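Local coordinates for dinoflagellate luciferase (Lingulodinium polyedrum, PDB 1VPR), which catalyses the oxidation of dinoflagellate luciferin by molecular oxygen with emission of blue light, the chain being the third of three homologous luciferase domains, at residues W232-F238 with L249-L254; L143-L149 with I261-M267; R271-R277 with R289-V294. All blocks are in the same frame, centred on the assembly; numbering follows the deposited sequence.

Contact 1 of 3, residues W232-F238 with L249-L254; sequences WKSGHYF and LGVWVL
Trp232 and Trp252 lean on each other obliquely, their planes 42° apart. The five-membered ring of Trp252 sends CD1 over one face of Trp232, 3.3 Å from CE2, while Trp252 CB sits above the six-membered ring of Trp232 as a CH-pi contact. With CG of Trp232 turned between its backbone N and carbonyl carbon (chi1 42°), the indole swings across to meet this partner, and both NE1 groups then donate to one water, each at 3.2 Å. Leu254 CD1 adds a methyl at Trp232 CZ3, and the Phe238 ring, nearly parallel to Trp252 but slid aside, completes the aromatic cluster. Were Trp232 cut back to an alanine, the indole of Trp252 and the Leu254 methyl would probably lose the surface they pack on, and the shared water one of its N-H donors.

Elsewhere Val251 CG2 points at the centre of the Tyr237 ring, 3.5 Å from its centroid. The chain between the strands makes a type II turn from Lys233 to His236; there Gly235 N donates to Trp252 O, and Ser234 OG accepts from Leu254 N at 2.9 Å with a 165° angle. Phe238 and Gly250 exchange two backbone bonds as an antiparallel hydrogen-bonded pair. Strand 237-241 thus pairs with 247-253, whose other neighbour is strand 259-266, while Trp232 lies near the end of strand 229-233, which pairs with strand 215-219.

Contact 2 of 3, residues L143-L149 with I261-M267; sequences LPWPAGL and IGFFWEM
Leu143 to Leu149, a proline-rich loop without regular structure, packs its side chains on one face of strand 259-266, the face carrying Ile261, Phe263 and Trp265; the contact is largely apolar and buried in the catalytic domain. Pro146 lies across the Phe263 ring, with CD 3.5 Å from the ring centroid and almost straight above it, a nearly central CH-pi contact. Leu149 CD2 reaches CE1 of the same ring at 3.6 Å, and Trp145 approaches obliquely through CE3, their planes turned 70° apart. With CG of Phe263 set between its backbone N and carbonyl carbon (chi1 63°), the ring stands up from the strand into this group.

Trp265 supplies the polar tie. Its NE1 donates to Pro144 O at 3.0 Å; the oxygen lies close to the indole plane and the donor in the carbonyl plane, but the bond is bent, 139° at the hydrogen. Leu143 CD2 covers a face of the same indole, 4.1 Å from the five-membered ring centroid, and also touches the selenium of Met267, a selenomethionine, while Pro144 CD meets Trp265 CZ2 at 3.6 Å.

Phe108 of helix 107-111 touches Pro146, Leu149 and Ile261. Along the sheet, strand 259-266 runs between strands 247-253 and 271-282, and Val251 and Cys272 from these two strands pack against Phe263.

Contact 3 of 3, residues R271-R277 with R289-V294; sequences RCFRIER and RQATEV
Arg277 and Gln290 lie side by side, and the guanidinium takes hold of Gln290 OE1 with two nitrogens, NE at 3.0 Å and NH2 at 3.1 Å. The oxygen is in the guanidinium plane, yet both donors come from above the same face of the amide, whose plane is turned 40° from that of the guanidinium. Both chains run out straight, Gln290 with CG opposite its backbone N (chi1 178°), which brings its amide level with the guanidinium. Next along this face, Ile275 CD1 rests 3.4 Å from Thr292 OG1, and Val294 CB sits over the rim of the Phe273 ring, with CG1 3.5 Å from CE2.

On the other face Arg274 NH2 makes a salt bridge with Glu293 OE2 at 3.2 Å, meeting the oxygen from above the carboxylate plane. The bend of Glu293 at chi2 (-86°) folds its carboxylate back toward this arginine. Glu276 and Arg289 form only a long salt bridge, OE2 to NH1 3.7 Å, but a water joins them more closely: it donates to Glu276 OE2 and Arg289 O and accepts from Arg289 NE at 2.8 Å.

Further out, Tyr303 OH also bonds Gln290 OE1, and Thr292 OG1 bonds His200 O. Arg274 reaches the carbonyls of Asp113 and Phe111, Asp103 pairs with Arg289, and Arg278 and Arg259 share the Glu276 carboxylate, a network that would probably favour its ionised form.

Paired backbone bonds at Arg274-Glu293 and Glu276-Ala291, the former including Glu293 N to Arg274 O at 2.8 Å, fix the register of the antiparallel hairpin of strands 271-282 and 285-294; such connections between neighbouring strands are characteristic of calycin beta barrels.

The three contacts follow one another across a single antiparallel sheet of the catalytic domain, with strand 259-266 of contact 2 in the middle. On one edge it bonds contact 1, through Val253 N to Ile261 O at 2.8 Å and Trp265 N to Leu249 O at 2.9 Å; on the other it bonds contact 3, with Phe264 N 2.8 Å from Phe273 O. Contact 2 has its centre about 10 Å from that of each neighbour, while those of contacts 1 and 3 are about 14 Å apart. Those two still meet directly, Trp252 CH2 lying 3.6 Å from Ile275 CD1. Trp252, Phe264 and Ile275 thus bring side chains of all three contacts together on one face of the barrel wall.

Contact 1 of 3, residues W232-F238 with L249-L254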
loop_
_atom_site.group_PDB
_atom_site.type_symbol
_atom_site.label_atom_id
_atom_site.label_comp_id
_atom_site.label_asym_id
_atom_site.label_seq_id
_atom_site.Cartn_x
_atom_site.Cartn_y
_atom_site.Cartn_z
ATOM N N TRP A 232 -8.141 8.566 1.221
ATOM C CA TRP A 232 -9.221 7.933 0.482
ATOM C C TRP A 232 -10.473 7.823 1.339
ATOM O O TRP A 232 -10.447 8.110 2.535
ATOM C CB TRP A 232 -8.785 6.536 -0.031
ATOM C CG TRP A 232 -8.005 5.695 0.931
ATOM C CD1 TRP A 232 -6.655 5.420 0.878
ATOM C CD2 TRP A 232 -8.492 5.049 2.123
ATOM N NE1 TRP A 232 -6.278 4.662 1.958
ATOM C CE2 TRP A 232 -7.379 4.420 2.741
ATOM C CE3 TRP A 232 -9.753 4.944 2.728
ATOM C CZ2 TRP A 232 -7.490 3.700 3.938
ATOM C CZ3 TRP A 232 -9.863 4.225 3.927
ATOM C CH2 TRP A 232 -8.738 3.616 4.516
ATOM N N LYS A 233 -11.582 7.432 0.724
ATOM C CA LYS A 233 -12.825 7.273 1.469
ATOM C C LYS A 233 -13.431 5.905 1.139
ATOM O O LYS A 233 -13.363 5.434 -0.012
ATOM C CB LYS A 233 -13.819 8.399 1.127
ATOM C CG LYS A 233 -15.194 8.247 1.828
ATOM C CD LYS A 233 -16.123 9.447 1.532
ATOM C CE LYS A 233 -17.460 9.267 2.243
ATOM N NZ LYS A 233 -18.208 10.546 2.363
ATOM N N SER A 234 -14.002 5.274 2.158
ATOM C CA SER A 234 -14.647 3.971 2.015
ATOM C C SER A 234 -15.488 3.936 0.739
ATOM O O SER A 234 -16.329 4.799 0.525
ATOM C CB SER A 234 -15.542 3.732 3.235
ATOM O OG SER A 234 -16.178 2.473 3.193
ATOM N N GLY A 235 -15.235 2.951 -0.120
ATOM C CA GLY A 235 -16.006 2.783 -1.348
ATOM C C GLY A 235 -15.576 3.609 -2.555
ATOM O O GLY A 235 -16.197 3.498 -3.632
ATOM N N HIS A 236 -14.519 4.419 -2.402
ATOM C CA HIS A 236 -14.050 5.262 -3.502
ATOM C C HIS A 236 -12.649 4.910 -3.967
ATOM O O HIS A 236 -11.774 4.610 -3.168
ATOM C CB HIS A 236 -14.126 6.739 -3.085
ATOM C CG HIS A 236 -15.530 7.231 -2.880
ATOM N ND1 HIS A 236 -16.291 7.752 -3.906
ATOM C CD2 HIS A 236 -16.328 7.229 -1.781
ATOM C CE1 HIS A 236 -17.494 8.060 -3.446
ATOM N NE2 HIS A 236 -17.542 7.753 -2.161
ATOM N N TYR A 237 -12.449 4.949 -5.280
ATOM C CA TYR A 237 -11.172 4.597 -5.894
ATOM C C TYR A 237 -10.036 5.574 -5.632
ATOM O O TYR A 237 -10.238 6.756 -5.355
ATOM C CB TYR A 237 -11.328 4.494 -7.425
ATOM C CG TYR A 237 -11.584 3.101 -7.956
ATOM C CD1 TYR A 237 -12.875 2.654 -8.212
ATOM C CD2 TYR A 237 -10.529 2.241 -8.213
ATOM C CE1 TYR A 237 -13.102 1.381 -8.717
ATOM C CE2 TYR A 237 -10.740 0.974 -8.708
ATOM C CZ TYR A 237 -12.031 0.555 -8.958
ATOM O OH TYR A 237 -12.229 -0.699 -9.444
ATOM N N PHE A 238 -8.824 5.054 -5.702
ATOM C CA PHE A 238 -7.658 5.897 -5.605
ATOM C C PHE A 238 -6.598 5.210 -6.428
ATOM O O PHE A 238 -6.680 4.019 -6.736
ATOM C CB PHE A 238 -7.233 6.205 -4.144
ATOM C CG PHE A 238 -6.855 5.006 -3.320
ATOM C CD1 PHE A 238 -5.520 4.719 -3.071
ATOM C CD2 PHE A 238 -7.836 4.211 -2.737
ATOM C CE1 PHE A 238 -5.159 3.647 -2.235
ATOM C CE2 PHE A 238 -7.496 3.154 -1.909
ATOM C CZ PHE A 238 -6.145 2.870 -1.653
ATOM N N LEU A 249 -5.166 0.658 -9.274
ATOM C CA LEU A 249 -6.380 1.439 -9.060
ATOM C C LEU A 249 -7.130 0.564 -8.055
ATOM O O LEU A 249 -7.515 -0.565 -8.367
ATOM C CB LEU A 249 -7.171 1.625 -10.359
ATOM C CG LEU A 249 -6.619 2.734 -11.251
ATOM C CD1 LEU A 249 -7.334 2.711 -12.579
ATOM C CD2 LEU A 249 -6.792 4.082 -10.591
ATOM N N GLY A 250 -7.318 1.059 -6.837
ATOM C CA GLY A 250 -7.972 0.233 -5.841
ATOM C C GLY A 250 -8.947 0.984 -4.978
ATOM O O GLY A 250 -9.102 2.191 -5.125
ATOM N N VAL A 251 -9.570 0.261 -4.053
ATOM C CA VAL A 251 -10.578 0.801 -3.169
ATOM C C VAL A 251 -10.519 0.119 -1.821
ATOM O O VAL A 251 -10.255 -1.077 -1.764
ATOM C CB VAL A 251 -12.024 0.506 -3.732
ATOM C CG1 VAL A 251 -13.061 0.828 -2.672
ATOM C CG2 VAL A 251 -12.297 1.311 -5.004
ATOM N N TRP A 252 -10.755 0.868 -0.741
ATOM C CA TRP A 252 -10.845 0.284 0.590
ATOM C C TRP A 252 -12.282 0.567 1.002
ATOM O O TRP A 252 -12.814 1.665 0.749
ATOM C CB TRP A 252 -9.975 0.992 1.652
ATOM C CG TRP A 252 -8.554 0.592 1.688
ATOM C CD1 TRP A 252 -7.484 1.383 1.422
ATOM C CD2 TRP A 252 -8.031 -0.686 2.053
ATOM N NE1 TRP A 252 -6.322 0.686 1.601
ATOM C CE2 TRP A 252 -6.629 -0.591 1.991
ATOM C CE3 TRP A 252 -8.617 -1.906 2.422
ATOM C CZ2 TRP A 252 -5.787 -1.666 2.296
ATOM C CZ3 TRP A 252 -7.790 -2.973 2.721
ATOM C CH2 TRP A 252 -6.384 -2.847 2.655
ATOM N N VAL A 253 -12.916 -0.417 1.614
ATOM C CA VAL A 253 -14.267 -0.240 2.139
ATOM C C VAL A 253 -14.099 -0.480 3.645
ATOM O O VAL A 253 -13.311 -1.331 4.059
ATOM C CB VAL A 253 -15.262 -1.280 1.562
ATOM C CG1 VAL A 253 -16.694 -0.988 2.123
ATOM C CG2 VAL A 253 -15.260 -1.188 0.000
ATOM N N LEU A 254 -14.822 0.275 4.455
ATOM C CA LEU A 254 -14.748 0.146 5.913
ATOM C C LEU A 254 -16.178 -0.224 6.354
ATOM O O LEU A 254 -16.920 0.593 6.879
ATOM C CB LEU A 254 -14.311 1.491 6.524
ATOM C CG LEU A 254 -12.820 1.893 6.534
ATOM C CD1 LEU A 254 -12.143 1.592 5.208
ATOM C CD2 LEU A 254 -12.717 3.374 6.854
HETATM O O HOH W 1 -3.838 2.541 2.217
HETATM O O HOH W 2 -11.066 3.796 -0.709
#

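Contact 2 of 3, residues L143-L149 with I261-M267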
loop_
_atom_site.group_PDB
_atom_site.type_symbol
_atom_site.label_atom_id
_atom_site.label_comp_id
_atom_site.label_asym_id
_atom_site.label_seq_id
_atom_site.Cartn_x
_atom_site.Cartn_y
_atom_site.Cartn_z
ATOM N N LEU A 143 -13.755 -0.612 -14.535
ATOM C CA LEU A 143 -13.119 -1.784 -13.956
ATOM C C LEU A 143 -14.227 -2.571 -13.265
ATOM O O LEU A 143 -15.193 -1.991 -12.761
ATOM C CB LEU A 143 -12.030 -1.375 -12.940
ATOM C CG LEU A 143 -10.712 -0.780 -13.492
ATOM C CD1 LEU A 143 -9.862 -0.203 -12.351
ATOM C CD2 LEU A 143 -9.920 -1.863 -14.246
ATOM N N PRO A 144 -14.134 -3.912 -13.274
ATOM C CA PRO A 144 -15.151 -4.722 -12.613
ATOM C C PRO A 144 -14.981 -4.614 -11.095
ATOM O O PRO A 144 -13.855 -4.613 -10.611
ATOM C CB PRO A 144 -14.834 -6.151 -13.096
ATOM C CG PRO A 144 -14.226 -5.941 -14.442
ATOM C CD PRO A 144 -13.310 -4.740 -14.169
ATOM N N TRP A 145 -16.080 -4.486 -10.353
ATOM C CA TRP A 145 -15.993 -4.489 -8.892
ATOM C C TRP A 145 -15.915 -5.988 -8.572
ATOM O O TRP A 145 -16.547 -6.798 -9.260
ATOM C CB TRP A 145 -17.256 -3.908 -8.255
ATOM C CG TRP A 145 -17.362 -2.398 -8.355
ATOM C CD1 TRP A 145 -17.979 -1.680 -9.342
ATOM C CD2 TRP A 145 -16.839 -1.438 -7.425
ATOM N NE1 TRP A 145 -17.878 -0.333 -9.081
ATOM C CE2 TRP A 145 -17.179 -0.158 -7.913
ATOM C CE3 TRP A 145 -16.114 -1.539 -6.228
ATOM C CZ2 TRP A 145 -16.818 1.026 -7.245
ATOM C CZ3 TRP A 145 -15.753 -0.363 -5.555
ATOM C CH2 TRP A 145 -16.105 0.902 -6.063
ATOM N N PRO A 146 -15.123 -6.391 -7.559
ATOM C CA PRO A 146 -15.050 -7.827 -7.258
ATOM C C PRO A 146 -16.243 -8.366 -6.490
ATOM O O PRO A 146 -16.571 -7.872 -5.412
ATOM C CB PRO A 146 -13.749 -7.950 -6.466
ATOM C CG PRO A 146 -13.681 -6.630 -5.729
ATOM C CD PRO A 146 -14.091 -5.637 -6.811
ATOM N N ALA A 147 -16.899 -9.382 -7.049
ATOM C CA ALA A 147 -18.050 -10.022 -6.405
ATOM C C ALA A 147 -17.771 -10.273 -4.925
ATOM O O ALA A 147 -16.676 -10.721 -4.574
ATOM C CB ALA A 147 -18.351 -11.380 -7.098
ATOM N N GLY A 148 -18.751 -10.001 -4.062
ATOM C CA GLY A 148 -18.557 -10.237 -2.632
ATOM C C GLY A 148 -18.012 -9.050 -1.852
ATOM O O GLY A 148 -17.847 -9.128 -0.634
ATOM N N LEU A 149 -17.714 -7.947 -2.531
ATOM C CA LEU A 149 -17.220 -6.783 -1.804
ATOM C C LEU A 149 -18.397 -6.123 -1.096
ATOM O O LEU A 149 -19.417 -5.843 -1.716
ATOM C CB LEU A 149 -16.571 -5.769 -2.759
ATOM C CG LEU A 149 -15.982 -4.519 -2.088
ATOM C CD1 LEU A 149 -14.746 -4.905 -1.288
ATOM C CD2 LEU A 149 -15.631 -3.474 -3.153
ATOM N N ILE A 261 -11.937 -3.916 4.052
ATOM C CA ILE A 261 -11.935 -4.912 2.971
ATOM C C ILE A 261 -11.816 -4.148 1.660
ATOM O O ILE A 261 -12.530 -3.170 1.421
ATOM C CB ILE A 261 -13.232 -5.755 2.955
ATOM C CG1 ILE A 261 -13.362 -6.515 4.272
ATOM C CG2 ILE A 261 -13.183 -6.755 1.781
ATOM C CD1 ILE A 261 -14.658 -7.300 4.403
ATOM N N GLY A 262 -10.917 -4.589 0.795
ATOM C CA GLY A 262 -10.732 -3.864 -0.455
ATOM C C GLY A 262 -10.120 -4.702 -1.546
ATOM O O GLY A 262 -10.040 -5.932 -1.449
ATOM N N PHE A 263 -9.683 -4.048 -2.598
ATOM C CA PHE A 263 -9.076 -4.768 -3.704
ATOM C C PHE A 263 -8.251 -3.760 -4.465
ATOM O O PHE A 263 -8.488 -2.549 -4.345
ATOM C CB PHE A 263 -10.155 -5.319 -4.641
ATOM C CG PHE A 263 -10.976 -4.259 -5.280
ATOM C CD1 PHE A 263 -12.050 -3.676 -4.591
ATOM C CD2 PHE A 263 -10.664 -3.801 -6.558
ATOM C CE1 PHE A 263 -12.791 -2.660 -5.173
ATOM C CE2 PHE A 263 -11.405 -2.772 -7.147
ATOM C CZ PHE A 263 -12.456 -2.210 -6.466
ATOM N N PHE A 264 -7.291 -4.252 -5.248
ATOM C CA PHE A 264 -6.447 -3.386 -6.059
ATOM C C PHE A 264 -6.241 -4.047 -7.402
ATOM O O PHE A 264 -5.824 -5.190 -7.456
ATOM C CB PHE A 264 -5.068 -3.157 -5.423
ATOM C CG PHE A 264 -5.107 -2.324 -4.188
ATOM C CD1 PHE A 264 -5.391 -2.894 -2.963
ATOM C CD2 PHE A 264 -4.958 -0.945 -4.270
ATOM C CE1 PHE A 264 -5.544 -2.104 -1.830
ATOM C CE2 PHE A 264 -5.104 -0.150 -3.145
ATOM C CZ PHE A 264 -5.402 -0.727 -1.923
ATOM N N TRP A 265 -6.534 -3.313 -8.468
ATOM C CA TRP A 265 -6.340 -3.800 -9.823
ATOM C C TRP A 265 -4.933 -3.433 -10.240
ATOM O O TRP A 265 -4.602 -2.253 -10.300
ATOM C CB TRP A 265 -7.307 -3.130 -10.795
ATOM C CG TRP A 265 -8.672 -3.737 -10.822
ATOM C CD1 TRP A 265 -9.799 -3.245 -10.239
ATOM C CD2 TRP A 265 -9.054 -4.956 -11.480
ATOM N NE1 TRP A 265 -10.871 -4.083 -10.485
ATOM C CE2 TRP A 265 -10.440 -5.138 -11.250
ATOM C CE3 TRP A 265 -8.366 -5.908 -12.242
ATOM C CZ2 TRP A 265 -11.149 -6.234 -11.759
ATOM C CZ3 TRP A 265 -9.080 -7.010 -12.750
ATOM C CH2 TRP A 265 -10.450 -7.153 -12.505
ATOM N N GLU A 266 -4.113 -4.440 -10.519
ATOM C CA GLU A 266 -2.732 -4.223 -10.964
ATOM C C GLU A 266 -2.880 -4.173 -12.485
ATOM O O GLU A 266 -3.008 -5.213 -13.153
ATOM C CB GLU A 266 -1.864 -5.404 -10.524
ATOM C CG GLU A 266 -0.391 -5.318 -10.906
ATOM C CD GLU A 266 0.374 -6.543 -10.431
ATOM O OE1 GLU A 266 0.121 -7.635 -10.994
ATOM O OE2 GLU A 266 1.204 -6.416 -9.487
HETATM N N MSE A 267 -2.864 -2.953 -13.023
HETATM C CA MSE A 267 -3.107 -2.730 -14.429
HETATM C C MSE A 267 -2.199 -3.421 -15.436
HETATM O O MSE A 267 -2.662 -3.834 -16.494
HETATM C CB MSE A 267 -3.149 -1.228 -14.705
HETATM C CG MSE A 267 -4.196 -0.451 -13.884
HETATM SE SE MSE A 267 -5.963 -1.221 -14.042
HETATM C CE MSE A 267 -6.041 -1.320 -15.983
#

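Contact 3 of 3, residues R271-R277 with R289-V294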
loop_
_atom_site.group_PDB
_atom_site.type_symbol
_atom_site.label_atom_id
_atom_site.label_comp_id
_atom_site.label_asym_id
_atom_site.label_seq_id
_atom_site.Cartn_x
_atom_site.Cartn_y
_atom_site.Cartn_z
ATOM N N ARG A 271 -4.612 -8.370 -13.095
ATOM C CA ARG A 271 -5.027 -9.125 -11.902
ATOM C C ARG A 271 -5.684 -8.250 -10.827
ATOM O O ARG A 271 -5.275 -7.108 -10.616
ATOM C CB ARG A 271 -3.819 -9.844 -11.295
ATOM C CG ARG A 271 -3.266 -10.972 -12.146
ATOM C CD ARG A 271 -2.121 -11.664 -11.412
ATOM N NE ARG A 271 -0.999 -10.757 -11.195
ATOM C CZ ARG A 271 0.044 -11.049 -10.417
ATOM N NH1 ARG A 271 1.040 -10.178 -10.258
ATOM N NH2 ARG A 271 0.082 -12.218 -9.787
ATOM N N CYS A 272 -6.706 -8.788 -10.162
ATOM C CA CYS A 272 -7.409 -8.067 -9.095
ATOM C C CYS A 272 -6.974 -8.680 -7.762
ATOM O O CYS A 272 -7.369 -9.806 -7.447
ATOM C CB CYS A 272 -8.935 -8.232 -9.252
ATOM S SG CYS A 272 -9.960 -7.317 -8.030
ATOM N N PHE A 273 -6.135 -7.970 -7.003
ATOM C CA PHE A 273 -5.691 -8.464 -5.697
ATOM C C PHE A 273 -6.785 -8.115 -4.712
ATOM O O PHE A 273 -7.273 -6.983 -4.679
ATOM C CB PHE A 273 -4.381 -7.780 -5.243
ATOM C CG PHE A 273 -3.152 -8.234 -5.991
ATOM C CD1 PHE A 273 -2.905 -7.792 -7.280
ATOM C CD2 PHE A 273 -2.240 -9.104 -5.391
ATOM C CE1 PHE A 273 -1.775 -8.196 -7.974
ATOM C CE2 PHE A 273 -1.099 -9.522 -6.068
ATOM C CZ PHE A 273 -0.860 -9.068 -7.370
ATOM N N ARG A 274 -7.176 -9.065 -3.881
ATOM C CA ARG A 274 -8.224 -8.776 -2.929
ATOM C C ARG A 274 -7.567 -8.745 -1.574
ATOM O O ARG A 274 -6.631 -9.489 -1.320
ATOM C CB ARG A 274 -9.334 -9.808 -3.069
ATOM C CG ARG A 274 -10.135 -9.585 -4.362
ATOM C CD ARG A 274 -11.183 -10.684 -4.583
ATOM N NE ARG A 274 -10.520 -11.973 -4.697
ATOM C CZ ARG A 274 -11.154 -13.137 -4.677
ATOM N NH1 ARG A 274 -12.479 -13.157 -4.555
ATOM N NH2 ARG A 274 -10.459 -14.270 -4.739
ATOM N N ILE A 275 -8.062 -7.894 -0.684
ATOM C CA ILE A 275 -7.349 -7.703 0.573
ATOM C C ILE A 275 -8.184 -7.252 1.749
ATOM O O ILE A 275 -9.264 -6.680 1.570
ATOM C CB ILE A 275 -6.224 -6.653 0.290
ATOM C CG1 ILE A 275 -5.393 -6.339 1.540
ATOM C CG2 ILE A 275 -6.868 -5.338 -0.241
ATOM C CD1 ILE A 275 -4.273 -5.339 1.213
ATOM N N GLU A 276 -7.709 -7.559 2.956
ATOM C CA GLU A 276 -8.366 -7.079 4.166
ATOM C C GLU A 276 -7.301 -6.665 5.167
ATOM O O GLU A 276 -6.148 -7.151 5.109
ATOM C CB GLU A 276 -9.266 -8.148 4.828
ATOM C CG GLU A 276 -8.563 -9.389 5.383
ATOM C CD GLU A 276 -9.378 -10.022 6.493
ATOM O OE1 GLU A 276 -10.496 -10.502 6.190
ATOM O OE2 GLU A 276 -8.925 -10.016 7.674
ATOM N N ARG A 277 -7.670 -5.737 6.054
ATOM C CA ARG A 277 -6.803 -5.335 7.163
ATOM C C ARG A 277 -7.733 -5.352 8.349
ATOM O O ARG A 277 -8.810 -4.761 8.281
ATOM C CB ARG A 277 -6.237 -3.925 7.018
ATOM C CG ARG A 277 -5.020 -3.824 6.073
ATOM C CD ARG A 277 -4.693 -2.365 5.740
ATOM N NE ARG A 277 -3.420 -2.280 5.021
ATOM C CZ ARG A 277 -2.957 -1.170 4.455
ATOM N NH1 ARG A 277 -3.660 -0.050 4.532
ATOM N NH2 ARG A 277 -1.796 -1.189 3.793
ATOM N N ARG A 289 -3.591 -7.308 11.103
ATOM C CA ARG A 289 -3.201 -8.326 10.159
ATOM C C ARG A 289 -3.715 -7.941 8.790
ATOM O O ARG A 289 -4.897 -7.675 8.607
ATOM C CB ARG A 289 -3.747 -9.718 10.524
ATOM C CG ARG A 289 -3.274 -10.794 9.525
ATOM C CD ARG A 289 -3.969 -12.154 9.746
ATOM N NE ARG A 289 -5.411 -12.086 9.472
ATOM C CZ ARG A 289 -6.300 -12.982 9.912
ATOM N NH1 ARG A 289 -7.585 -12.850 9.620
ATOM N NH2 ARG A 289 -5.905 -14.011 10.657
ATOM N N GLN A 290 -2.800 -7.896 7.834
ATOM C CA GLN A 290 -3.132 -7.577 6.449
ATOM C C GLN A 290 -3.061 -8.892 5.662
ATOM O O GLN A 290 -2.070 -9.612 5.748
ATOM C CB GLN A 290 -2.086 -6.599 5.914
ATOM C CG GLN A 290 -2.232 -6.188 4.461
ATOM C CD GLN A 290 -1.190 -5.168 4.076
ATOM O OE1 GLN A 290 -1.112 -4.086 4.671
ATOM N NE2 GLN A 290 -0.373 -5.508 3.082
ATOM N N ALA A 291 -4.101 -9.208 4.895
ATOM C CA ALA A 291 -4.113 -10.440 4.127
ATOM C C ALA A 291 -4.473 -10.099 2.687
ATOM O O ALA A 291 -5.579 -9.609 2.419
ATOM C CB ALA A 291 -5.152 -11.431 4.729
ATOM N N THR A 292 -3.543 -10.364 1.775
ATOM C CA THR A 292 -3.727 -10.085 0.352
ATOM C C THR A 292 -3.739 -11.380 -0.452
ATOM O O THR A 292 -2.871 -12.233 -0.271
ATOM C CB THR A 292 -2.591 -9.226 -0.180
ATOM O OG1 THR A 292 -2.429 -8.083 0.667
ATOM C CG2 THR A 292 -2.896 -8.751 -1.597
ATOM N N GLU A 293 -4.701 -11.509 -1.360
ATOM C CA GLU A 293 -4.821 -12.735 -2.150
ATOM C C GLU A 293 -5.001 -12.546 -3.643
ATOM O O GLU A 293 -5.697 -11.639 -4.098
ATOM C CB GLU A 293 -5.997 -13.580 -1.632
ATOM C CG GLU A 293 -6.090 -15.010 -2.205
ATOM C CD GLU A 293 -6.843 -15.123 -3.534
ATOM O OE1 GLU A 293 -6.899 -16.258 -4.075
ATOM O OE2 GLU A 293 -7.384 -14.102 -4.033
ATOM N N VAL A 294 -4.349 -13.423 -4.393
ATOM C CA VAL A 294 -4.466 -13.464 -5.840
ATOM C C VAL A 294 -4.103 -14.885 -6.297
ATOM O O VAL A 294 -3.149 -15.516 -5.796
ATOM C CB VAL A 294 -3.570 -12.407 -6.530
ATOM C CG1 VAL A 294 -2.108 -12.816 -6.487
ATOM C CG2 VAL A 294 -4.068 -12.171 -7.959
HETATM O O HOH W 3 -7.932 -11.920 -5.835
HETATM O O HOH W 4 -6.265 -9.899 7.875
#